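Long-range contacts in aminoglycoside N(6')acetyltransferase (Legionella pneumophila subsp. pneumophila, PDB 3F5B), which probably transfers an acetyl group to an amino group of aminoglycoside antibiotics: residues Pro35-Trp40 against Phe100-Asp105; Leu79-Ile84 against Val95-Phe100; Thr127-Ile132 against Lys167-Ile172; Asn133-Asn138 against Ser159-Pro164. All coordinates share one frame; numbering follows the deposited sequence. Where two conformers were deposited one is given.

Interaction 1 (Pro35-Trp40 against Phe100-Asp105); sequences PHINEW and FICRLD
His36 and Ile37, neighbours on the short helix 35-38, reach the end of strand 94-101 by three kinds of contact. The polar one is a single hydrogen bond: His36 NE2 donates to Ile101 O at 3.0 Å, almost straight, with an N-H...O angle of 176°. The acceptor lies in the plane of the imidazole, and the donor lies in the plane of the carbonyl. The ring can aim this way because CG sits between the backbone N and the carbonyl carbon (chi1 87°). Next to NE2 on the same ring edge, CE1 comes to 3.6 Å from Cys102 O, an oxygen that also accepts a hydrogen bond from Gln34 NE2. A CH-pi contact covers one face of the imidazole, where Leu104 CD2 stands 3.8 Å from the centroid of the His36 ring, close to the normal. The opposite face is backed by His36's own neighbour, Ile37 CG1. The remaining contacts are apolar. Ile37 CD1 meets Phe100 CB at 4.2 Å and Cys102 SG at 4.3 Å, its side chain crossing that of Phe100 at about a right angle. Because NE2 acts as donor, it carries a proton here; both faces of the imidazole are covered and its edge is bonded, which should restrict the rotation of the ring and tie the helix to the main chain where the strand ends.

Interaction 2 (Leu79-Ile84 against Val95-Phe100); sequences LITSEI and VTLDLF. With CHX (cyclohexane), chain D.
Ile80 faces Asp98 across strands 74-84 and 94-101, and its side chain runs on to the ring of Phe100. Its CB lies 3.9 Å from Asp98 CB; the two residues form a hydrogen-bonded antiparallel pair. From there CG1 stands anti to the carbonyl carbon (chi1 -54°) and the chain continues extended, which carries CD1 along the sheet to the edge of the Phe100 ring, 3.9 Å from CE2. A face of that ring is turned to the bound cyclohexane, whose C2 is 3.6 Å from Phe100 CE1. Asp98 OD1 also reaches the ligand, 3.2 Å from its C3. The backbones beneath are paired by reciprocal bonds: Ile80 N to Asp98 O and Asp98 N to Ile80 O are both 2.8 Å, and Ser82 and Thr96 exchange a similar pair. On the other side of the sheet, Thr81 CG2 meets Leu97 CD1 at 3.6 Å, while Leu79 packs against Leu97 and Leu99. Thr81 OG1 is hydrogen-bonded to Trp67 NE1 on the adjoining strand, and Phe119 of helix 109-123 covers Leu79, Thr81 and Leu97. The two strands, 171° apart in direction, form an antiparallel beta hairpin at the middle of the GNAT sheet, with a helix on the leucine side and the cyclohexane pocket beside Asp98 and Phe100.

Interaction 3 (Thr127-Ile132 against Lys167-Ile172); sequences TKIVLI and KMKLCI
Thr127 meets Ile172 just before strand 129-132 begins, its CB 3.5 Å from Ile172 CD1. One residue on, Lys128 O accepts from Ile172 N at 3.0 Å, with the donor lying above the carbonyl plane. Ile129 turns to the same side as Lys169, and its CG2 touches Lys169 CG at 3.6 Å, so the aliphatic part of the lysine lies across the isoleucine. Val130 pairs with Leu170 through two backbone hydrogen bonds; with CG1 anti to the backbone N (chi1 179°), its CG2 stands beside that N, anti to the carbonyl carbon, and reaches Ile172 CD1 at 3.6 Å, the two side chains crossing at about a right angle. Leu131 returns to the lysine side, with CD2 3.8 Å from Lys169 CB and CD1 near the end of Lys167, whose NZ is hydrogen-bonded to Tyr90 OH. Ile132 closes the pairing with two backbone bonds to selenomethionine Met168, and its CG2 packs on Met168 CB at 3.8 Å. In the sheet, strand 129-132 lies between 164-171, antiparallel to it, and 94-101, parallel to it. Ile120 of helix 109-123 covers Val130, Leu170 and Ile172, whereas Tyr145 of helix 139-148 packs on Ile132 and Met168.

Interaction 4 (Asn133-Asn138 against Ser159-Pro164); sequences NPEISN and SWHPVP. With CHX (cyclohexane), chain D.
Glu135 and His161 meet at about a right angle, the carboxylate plane turned 85° from the imidazole plane. OE1 lies at the edge of the ring and near its plane, 3.4 Å from His161 NE2; OE2 is about equally far from the same nitrogen, which stands above the plane of the carboxylate. Glu135 gets there by a stretched chain, CG trans to the main-chain N (chi1 -175°) and the rest extended. Val163 fits into the corner between them: its CG2 comes to 3.6 Å from Glu135 OE2 and lies over one face of the His161 ring, toward the rim. His42 meets the imidazole edge-to-face. Ile136 and Pro164 also cross roughly perpendicularly, with Ile136 CD1 against Pro164 CB at 3.8 Å. Beneath this pair Ile136 N donates to Pro164 O at 3.0 Å, a bond that is straight at the hydrogen (173°) although the donor is tilted from the carbonyl plane. A water donates to the same oxygen at 2.7 Å and accepts from Ser137 N, so Pro164 O is held twice by the Glu135-Asn138 type I turn, once directly and once through solvent. The hydrogen bonds that join the two loops therefore converge on one main-chain oxygen, Pro164 O, gripped by Ile136 N and by the water bound to Ser137 N.

Interactions 1, 2 and 3 all reach the seven-stranded sheet of the GNAT fold. Interactions 1 and 2 share Phe100 on strand 94-101, with centres about 17 Å apart, and interaction 2 is nested inside the loop closed by interaction 1. Interaction 3, about 10 Å from interaction 2 between centres, comes later in the chain and adjoins it where Val95 and Leu97 probably hydrogen-bond to Leu131. Interaction 4 is nested within interaction 3 and returns to interaction 1 through Trp40, which packs on Glu135 and Asn138. Residues of all four contacts line the cyclohexane pocket: Asp98, Leu99, Phe100, Ile132 and Pro134, so sheet and loop residues both contribute to one pocket, with Tyr145 of helix 139-148.

Interaction 1 (Pro35-Trp40 against Phe100-Asp105)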
# COMPACT_ATOMS: atom_id res chain seq x y z
N PRO A 35 9.99 7.37 -13.99
CA PRO A 35 11.20 6.58 -13.71
C PRO A 35 11.33 6.20 -12.23
O PRO A 35 11.67 5.05 -11.93
CB PRO A 35 12.36 7.48 -14.19
CG PRO A 35 11.76 8.41 -15.20
CD PRO A 35 10.29 8.61 -14.74
N HIS A 36 11.00 7.11 -11.30
CA HIS A 36 11.19 6.74 -9.88
C HIS A 36 10.28 5.60 -9.43
O HIS A 36 10.61 4.84 -8.49
CB HIS A 36 11.11 7.95 -8.91
CG HIS A 36 9.73 8.30 -8.44
ND1 HIS A 36 8.91 9.18 -9.12
CD2 HIS A 36 9.04 7.93 -7.33
CE1 HIS A 36 7.77 9.32 -8.47
NE2 HIS A 36 7.83 8.59 -7.37
N ILE A 37 9.15 5.47 -10.11
CA ILE A 37 8.23 4.41 -9.82
C ILE A 37 8.68 3.17 -10.58
O ILE A 37 8.65 2.04 -10.02
CB ILE A 37 6.74 4.76 -10.19
CG1 ILE A 37 6.17 5.87 -9.28
CG2 ILE A 37 5.86 3.47 -10.15
CD1 ILE A 37 6.21 5.56 -7.73
N ASN A 38 9.09 3.35 -11.84
CA ASN A 38 9.56 2.21 -12.64
C ASN A 38 10.86 1.55 -12.18
O ASN A 38 11.21 0.44 -12.63
CB ASN A 38 9.61 2.56 -14.12
CG ASN A 38 8.23 2.89 -14.67
OD1 ASN A 38 8.08 3.83 -15.42
ND2 ASN A 38 7.20 2.11 -14.29
N GLU A 39 11.54 2.20 -11.25
CA GLU A 39 12.65 1.54 -10.59
C GLU A 39 12.21 0.26 -9.91
O GLU A 39 12.97 -0.70 -9.83
CB GLU A 39 13.34 2.45 -9.58
CG GLU A 39 14.67 1.80 -9.10
CD GLU A 39 15.52 2.71 -8.26
OE1 GLU A 39 15.04 3.81 -7.87
OE2 GLU A 39 16.67 2.30 -7.97
N TRP A 40 10.96 0.22 -9.45
CA TRP A 40 10.48 -0.86 -8.59
C TRP A 40 9.25 -1.53 -9.20
O TRP A 40 8.96 -2.71 -8.92
CB TRP A 40 10.17 -0.30 -7.19
CG TRP A 40 11.37 0.42 -6.62
CD1 TRP A 40 11.49 1.74 -6.31
CD2 TRP A 40 12.64 -0.18 -6.31
NE1 TRP A 40 12.76 2.01 -5.83
CE2 TRP A 40 13.48 0.84 -5.82
CE3 TRP A 40 13.15 -1.48 -6.42
CZ2 TRP A 40 14.80 0.60 -5.42
CZ3 TRP A 40 14.46 -1.72 -6.01
CH2 TRP A 40 15.27 -0.68 -5.54
N PHE A 100 2.42 3.40 -3.67
CA PHE A 100 3.25 4.14 -4.57
C PHE A 100 3.07 5.62 -4.28
O PHE A 100 1.97 6.18 -4.51
CB PHE A 100 2.84 3.82 -6.03
CG PHE A 100 2.81 2.34 -6.33
CD1 PHE A 100 3.97 1.67 -6.75
CD2 PHE A 100 1.63 1.61 -6.19
CE1 PHE A 100 3.96 0.30 -7.01
CE2 PHE A 100 1.60 0.22 -6.45
CZ PHE A 100 2.79 -0.43 -6.88
N ILE A 101 4.11 6.25 -3.75
CA ILE A 101 4.07 7.69 -3.57
C ILE A 101 4.53 8.30 -4.90
O ILE A 101 5.71 8.24 -5.23
CB ILE A 101 5.00 8.24 -2.42
CG1 ILE A 101 4.85 7.47 -1.12
CG2 ILE A 101 4.80 9.78 -2.24
CD1 ILE A 101 3.47 7.37 -0.59
N CYS A 102 3.59 8.91 -5.62
CA CYS A 102 3.80 9.26 -7.00
C CYS A 102 4.20 10.70 -7.27
O CYS A 102 4.62 11.01 -8.38
CB CYS A 102 2.53 8.92 -7.79
SG CYS A 102 2.21 7.12 -7.71
N ARG A 103 4.04 11.57 -6.27
CA ARG A 103 4.54 12.95 -6.36
C ARG A 103 5.86 13.04 -5.61
O ARG A 103 5.93 12.65 -4.44
CB ARG A 103 3.55 13.95 -5.74
CG ARG A 103 2.33 14.29 -6.59
CD ARG A 103 1.53 15.41 -5.90
NE ARG A 103 2.31 16.67 -5.77
CZ ARG A 103 2.03 17.79 -6.42
NH1 ARG A 103 1.00 17.83 -7.26
NH2 ARG A 103 2.75 18.88 -6.24
N LEU A 104 6.91 13.55 -6.27
CA LEU A 104 8.22 13.63 -5.62
C LEU A 104 8.24 14.49 -4.36
O LEU A 104 9.01 14.24 -3.45
CB LEU A 104 9.33 14.11 -6.59
CG LEU A 104 9.77 13.10 -7.66
CD1 LEU A 104 10.73 13.77 -8.63
CD2 LEU A 104 10.41 11.88 -7.03
N ASP A 105 7.35 15.49 -4.30
CA ASP A 105 7.31 16.38 -3.14
C ASP A 105 6.60 15.71 -1.97
O ASP A 105 6.48 16.30 -0.89
CB ASP A 105 6.72 17.77 -3.51
CG ASP A 105 5.41 17.68 -4.34
OD1 ASP A 105 5.08 16.63 -4.91
OD2 ASP A 105 4.72 18.72 -4.46

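Interaction 2 (Leu79-Ile84 against Val95-Phe100)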
# COMPACT_ATOMS: atom_id res chain seq x y z
N LEU A 79 -2.55 3.36 -4.00
CA LEU A 79 -2.47 2.21 -3.11
C LEU A 79 -3.38 1.12 -3.65
O LEU A 79 -4.42 1.38 -4.29
CB LEU A 79 -2.83 2.57 -1.65
CG LEU A 79 -2.24 3.85 -1.02
CD1 LEU A 79 -3.07 5.11 -1.41
CD2 LEU A 79 -2.14 3.76 0.51
N ILE A 80 -2.97 -0.11 -3.37
CA ILE A 80 -3.63 -1.32 -3.86
C ILE A 80 -3.74 -2.29 -2.68
O ILE A 80 -2.73 -2.59 -2.03
CB ILE A 80 -2.82 -2.00 -4.99
CG1 ILE A 80 -2.50 -1.01 -6.13
CG2 ILE A 80 -3.60 -3.27 -5.55
CD1 ILE A 80 -1.70 -1.62 -7.32
N THR A 81 -4.96 -2.73 -2.37
CA THR A 81 -5.17 -3.66 -1.26
C THR A 81 -5.90 -4.93 -1.72
O THR A 81 -6.75 -4.87 -2.61
CB THR A 81 -5.93 -3.03 -0.09
OG1 THR A 81 -7.23 -2.61 -0.53
CG2 THR A 81 -5.17 -1.76 0.46
N SER A 82 -5.59 -6.06 -1.10
CA SER A 82 -6.42 -7.23 -1.31
C SER A 82 -6.48 -8.02 -0.04
O SER A 82 -5.52 -8.02 0.76
CB SER A 82 -5.86 -8.09 -2.43
OG SER A 82 -4.50 -8.41 -2.17
N GLU A 83 -7.61 -8.69 0.15
CA GLU A 83 -7.87 -9.39 1.39
C GLU A 83 -7.47 -10.84 1.32
O GLU A 83 -7.48 -11.47 0.26
CB GLU A 83 -9.32 -9.24 1.84
CG GLU A 83 -10.34 -9.77 0.86
CD GLU A 83 -11.68 -9.01 0.87
OE1 GLU A 83 -12.56 -9.38 0.06
OE2 GLU A 83 -11.85 -8.04 1.66
N ILE A 84 -7.09 -11.36 2.48
CA ILE A 84 -6.73 -12.75 2.65
C ILE A 84 -7.77 -13.32 3.60
O ILE A 84 -8.06 -12.71 4.63
CB ILE A 84 -5.31 -12.86 3.25
CG1 ILE A 84 -4.29 -12.32 2.23
CG2 ILE A 84 -4.98 -14.30 3.67
CD1 ILE A 84 -3.15 -11.61 2.87
N VAL A 95 -4.90 -8.11 5.35
CA VAL A 95 -4.93 -7.29 4.13
C VAL A 95 -3.50 -7.10 3.62
O VAL A 95 -2.59 -6.83 4.40
CB VAL A 95 -5.64 -5.91 4.35
CG1 VAL A 95 -4.91 -5.05 5.36
CG2 VAL A 95 -5.76 -5.14 3.04
N THR A 96 -3.32 -7.27 2.32
CA THR A 96 -2.01 -7.05 1.70
C THR A 96 -2.07 -5.68 1.03
O THR A 96 -3.04 -5.38 0.33
CB THR A 96 -1.67 -8.14 0.66
OG1 THR A 96 -1.71 -9.42 1.29
CG2 THR A 96 -0.26 -7.90 0.04
N LEU A 97 -1.03 -4.87 1.28
CA LEU A 97 -0.94 -3.50 0.80
C LEU A 97 0.21 -3.33 -0.19
O LEU A 97 1.32 -3.84 0.00
CB LEU A 97 -0.72 -2.55 2.00
CG LEU A 97 -0.60 -1.05 1.76
CD1 LEU A 97 -1.91 -0.48 1.11
CD2 LEU A 97 -0.29 -0.39 3.12
N ASP A 98 -0.08 -2.61 -1.28
CA ASP A 98 0.95 -2.09 -2.16
C ASP A 98 0.75 -0.60 -2.22
O ASP A 98 -0.39 -0.14 -2.36
CB ASP A 98 0.72 -2.57 -3.57
CG ASP A 98 1.51 -3.77 -3.90
OD1 ASP A 98 2.59 -3.58 -4.54
OD2 ASP A 98 1.05 -4.89 -3.57
N LEU A 99 1.84 0.15 -2.17
CA LEU A 99 1.70 1.60 -2.26
C LEU A 99 2.79 2.27 -3.08
O LEU A 99 3.94 1.78 -3.13
CB LEU A 99 1.58 2.22 -0.87
CG LEU A 99 2.79 2.14 0.04
CD1 LEU A 99 3.54 3.48 -0.01
CD2 LEU A 99 2.42 1.82 1.50
N PHE A 100 2.42 3.40 -3.67
CA PHE A 100 3.25 4.14 -4.57
C PHE A 100 3.07 5.62 -4.28
O PHE A 100 1.97 6.18 -4.51
CB PHE A 100 2.84 3.82 -6.03
CG PHE A 100 2.81 2.34 -6.33
CD1 PHE A 100 3.97 1.67 -6.75
CD2 PHE A 100 1.63 1.61 -6.19
CE1 PHE A 100 3.96 0.30 -7.01
CE2 PHE A 100 1.60 0.22 -6.45
CZ PHE A 100 2.79 -0.43 -6.88
C1 CHX D . 6.72 -1.62 -4.30
C2 CHX D . 5.56 -0.67 -3.98
C3 CHX D . 4.49 -1.36 -3.12
C4 CHX D . 5.03 -1.73 -1.74
C5 CHX D . 6.53 -2.08 -1.75
C6 CHX D . 7.05 -2.56 -3.12

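Interaction 3 (Thr127-Ile132 against Lys167-Ile172)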
# COMPACT_ATOMS: atom_id res chain seq x y z
N THR A 127 -9.46 -4.34 10.73
CA THR A 127 -8.60 -5.42 10.27
C THR A 127 -7.53 -5.73 11.33
O THR A 127 -7.12 -4.85 12.09
CB THR A 127 -8.00 -5.01 8.90
OG1 THR A 127 -9.07 -4.90 7.96
CG2 THR A 127 -6.98 -6.01 8.40
N LYS A 128 -7.08 -6.98 11.40
CA LYS A 128 -6.08 -7.36 12.41
C LYS A 128 -4.64 -7.14 11.97
O LYS A 128 -3.81 -6.69 12.73
CB LYS A 128 -6.27 -8.82 12.83
CG LYS A 128 -7.11 -9.02 14.09
CD LYS A 128 -8.51 -8.43 13.94
CE LYS A 128 -8.94 -7.70 15.21
NZ LYS A 128 -8.15 -6.43 15.36
N ILE A 129 -4.36 -7.46 10.71
CA ILE A 129 -2.99 -7.63 10.22
C ILE A 129 -2.90 -7.00 8.84
O ILE A 129 -3.79 -7.22 8.02
CB ILE A 129 -2.66 -9.17 10.11
CG1 ILE A 129 -2.84 -9.86 11.47
CG2 ILE A 129 -1.25 -9.43 9.50
CD1 ILE A 129 -1.85 -9.39 12.53
N VAL A 130 -1.85 -6.20 8.62
CA VAL A 130 -1.51 -5.70 7.28
C VAL A 130 -0.19 -6.33 6.85
O VAL A 130 0.75 -6.43 7.64
CB VAL A 130 -1.35 -4.13 7.21
CG1 VAL A 130 -0.97 -3.68 5.77
CG2 VAL A 130 -2.64 -3.44 7.66
N LEU A 131 -0.12 -6.75 5.59
CA LEU A 131 1.10 -7.30 5.03
C LEU A 131 1.58 -6.41 3.91
O LEU A 131 0.78 -5.92 3.12
CB LEU A 131 0.87 -8.71 4.49
CG LEU A 131 0.33 -9.74 5.49
CD1 LEU A 131 -0.12 -10.99 4.75
CD2 LEU A 131 1.38 -10.06 6.56
N ILE A 132 2.90 -6.21 3.87
CA ILE A 132 3.57 -5.51 2.76
C ILE A 132 4.82 -6.27 2.32
O ILE A 132 5.49 -6.92 3.14
CB ILE A 132 3.86 -4.03 3.12
CG1 ILE A 132 4.04 -3.20 1.85
CG2 ILE A 132 5.01 -3.88 4.11
CD1 ILE A 132 3.64 -1.67 2.05
N LYS A 167 8.66 -10.50 3.39
CA LYS A 167 7.28 -10.47 3.80
C LYS A 167 7.31 -9.70 5.12
O LYS A 167 8.08 -10.05 6.02
CB LYS A 167 6.78 -11.89 4.01
CG LYS A 167 5.36 -12.11 3.51
CD LYS A 167 4.78 -13.45 3.94
CE LYS A 167 3.27 -13.45 3.77
NZ LYS A 167 2.62 -14.13 4.94
N MSE A 168 6.50 -8.64 5.23
CA MSE A 168 6.51 -7.78 6.43
C MSE A 168 5.10 -7.67 6.96
O MSE A 168 4.15 -7.69 6.18
CB MSE A 168 7.07 -6.40 6.10
CG MSE A 168 8.47 -6.45 5.49
SE MSE A 168 9.30 -4.75 5.11
CE MSE A 168 9.59 -4.19 6.91
N LYS A 169 4.96 -7.55 8.27
CA LYS A 169 3.66 -7.64 8.91
C LYS A 169 3.51 -6.53 9.95
O LYS A 169 4.48 -6.19 10.67
CB LYS A 169 3.50 -9.03 9.55
CG LYS A 169 2.25 -9.23 10.42
CD LYS A 169 2.30 -10.55 11.22
CE LYS A 169 3.05 -10.38 12.53
NZ LYS A 169 3.29 -11.67 13.34
N LEU A 170 2.31 -5.94 9.99
CA LEU A 170 1.97 -4.92 10.99
C LEU A 170 0.71 -5.32 11.75
O LEU A 170 -0.28 -5.71 11.14
CB LEU A 170 1.78 -3.56 10.32
CG LEU A 170 1.33 -2.36 11.17
CD1 LEU A 170 2.28 -2.11 12.32
CD2 LEU A 170 1.22 -1.14 10.30
N CYS A 171 0.76 -5.20 13.08
CA CYS A 171 -0.40 -5.46 13.92
C CYS A 171 -1.22 -4.18 14.14
O CYS A 171 -0.76 -3.25 14.80
CB CYS A 171 0.04 -6.07 15.25
SG CYS A 171 -1.28 -6.15 16.46
N ILE A 172 -2.42 -4.16 13.58
CA ILE A 172 -3.28 -2.97 13.66
C ILE A 172 -3.57 -2.56 15.11
O ILE A 172 -3.56 -1.37 15.43
CB ILE A 172 -4.54 -3.13 12.77
CG1 ILE A 172 -4.08 -3.35 11.31
CG2 ILE A 172 -5.54 -1.97 12.94
CD1 ILE A 172 -5.20 -3.32 10.25

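Interaction 4 (Asn133-Asn138 against Ser159-Pro164)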
# COMPACT_ATOMS: atom_id res chain seq x y z
N ASN A 133 5.12 -6.20 1.02
CA ASN A 133 6.07 -7.16 0.42
C ASN A 133 7.15 -6.52 -0.47
O ASN A 133 7.18 -6.78 -1.66
CB ASN A 133 5.28 -8.18 -0.40
CG ASN A 133 4.40 -9.07 0.47
OD1 ASN A 133 4.90 -9.97 1.14
ND2 ASN A 133 3.10 -8.80 0.49
N PRO A 134 8.03 -5.66 0.10
CA PRO A 134 8.97 -4.99 -0.80
C PRO A 134 10.13 -5.87 -1.24
O PRO A 134 10.46 -6.85 -0.56
CB PRO A 134 9.50 -3.84 0.05
CG PRO A 134 9.52 -4.44 1.44
CD PRO A 134 8.19 -5.18 1.49
N GLU A 135 10.69 -5.54 -2.40
CA GLU A 135 11.95 -6.12 -2.88
C GLU A 135 13.06 -5.76 -1.88
O GLU A 135 13.15 -4.61 -1.44
CB GLU A 135 12.27 -5.50 -4.24
CG GLU A 135 13.48 -6.07 -4.92
CD GLU A 135 13.69 -5.50 -6.31
OE1 GLU A 135 12.81 -4.79 -6.83
OE2 GLU A 135 14.74 -5.80 -6.90
N ILE A 136 13.88 -6.72 -1.50
CA ILE A 136 14.86 -6.49 -0.45
C ILE A 136 15.81 -5.34 -0.85
O ILE A 136 16.17 -4.49 -0.01
CB ILE A 136 15.62 -7.81 -0.02
CG1 ILE A 136 14.66 -8.83 0.60
CG2 ILE A 136 16.77 -7.49 0.94
CD1 ILE A 136 15.34 -10.07 1.15
N SER A 137 16.14 -5.29 -2.15
CA SER A 137 16.99 -4.24 -2.73
C SER A 137 16.42 -2.83 -2.64
O SER A 137 17.15 -1.86 -2.77
CB SER A 137 17.28 -4.54 -4.21
OG SER A 137 18.31 -5.50 -4.36
N ASN A 138 15.09 -2.73 -2.45
CA ASN A 138 14.41 -1.45 -2.30
C ASN A 138 14.61 -1.00 -0.85
O ASN A 138 13.70 -1.07 -0.03
CB ASN A 138 12.91 -1.60 -2.66
CG ASN A 138 12.16 -0.28 -2.72
OD1 ASN A 138 12.67 0.77 -2.36
ND2 ASN A 138 10.92 -0.35 -3.19
N SER A 159 6.86 -14.30 -7.77
CA SER A 159 6.57 -14.92 -9.06
C SER A 159 6.69 -13.91 -10.21
O SER A 159 7.13 -14.27 -11.29
CB SER A 159 5.19 -15.60 -9.08
OG SER A 159 4.18 -14.69 -8.72
N TRP A 160 6.35 -12.66 -9.94
CA TRP A 160 6.26 -11.63 -10.98
C TRP A 160 7.63 -10.96 -11.22
O TRP A 160 7.83 -10.29 -12.24
CB TRP A 160 5.17 -10.58 -10.61
CG TRP A 160 5.51 -9.78 -9.39
CD1 TRP A 160 6.18 -8.58 -9.36
CD2 TRP A 160 5.24 -10.11 -8.01
NE1 TRP A 160 6.35 -8.17 -8.06
CE2 TRP A 160 5.79 -9.08 -7.22
CE3 TRP A 160 4.60 -11.19 -7.38
CZ2 TRP A 160 5.69 -9.08 -5.81
CZ3 TRP A 160 4.50 -11.19 -5.99
CH2 TRP A 160 5.05 -10.14 -5.22
N HIS A 161 8.55 -11.15 -10.28
CA HIS A 161 9.86 -10.49 -10.29
C HIS A 161 10.77 -11.33 -9.40
O HIS A 161 10.92 -11.01 -8.21
CB HIS A 161 9.74 -9.02 -9.78
CG HIS A 161 11.04 -8.27 -9.80
ND1 HIS A 161 12.07 -8.57 -10.67
CD2 HIS A 161 11.47 -7.21 -9.06
CE1 HIS A 161 13.09 -7.75 -10.46
NE2 HIS A 161 12.75 -6.92 -9.48
N PRO A 162 11.34 -12.43 -9.95
CA PRO A 162 11.97 -13.48 -9.12
C PRO A 162 13.34 -13.11 -8.52
O PRO A 162 14.35 -13.74 -8.83
CB PRO A 162 12.09 -14.69 -10.07
CG PRO A 162 11.99 -14.14 -11.45
CD PRO A 162 11.22 -12.84 -11.37
N VAL A 163 13.31 -12.10 -7.67
CA VAL A 163 14.44 -11.66 -6.88
C VAL A 163 13.99 -11.71 -5.40
O VAL A 163 12.79 -11.86 -5.12
CB VAL A 163 14.85 -10.21 -7.26
CG1 VAL A 163 15.29 -10.17 -8.74
CG2 VAL A 163 13.71 -9.24 -7.03
N PRO A 164 14.93 -11.61 -4.46
CA PRO A 164 14.48 -11.65 -3.06
C PRO A 164 13.60 -10.48 -2.63
O PRO A 164 13.85 -9.32 -3.01
CB PRO A 164 15.79 -11.73 -2.26
CG PRO A 164 16.78 -12.35 -3.25
CD PRO A 164 16.40 -11.66 -4.54
C1 CHX D . 6.72 -1.62 -4.30
C2 CHX D . 5.56 -0.67 -3.98
C3 CHX D . 4.49 -1.36 -3.12
C4 CHX D . 5.03 -1.73 -1.74
C5 CHX D . 6.53 -2.08 -1.75
C6 CHX D . 7.05 -2.56 -3.12
O HOH W 1 16.06 -7.94 -3.61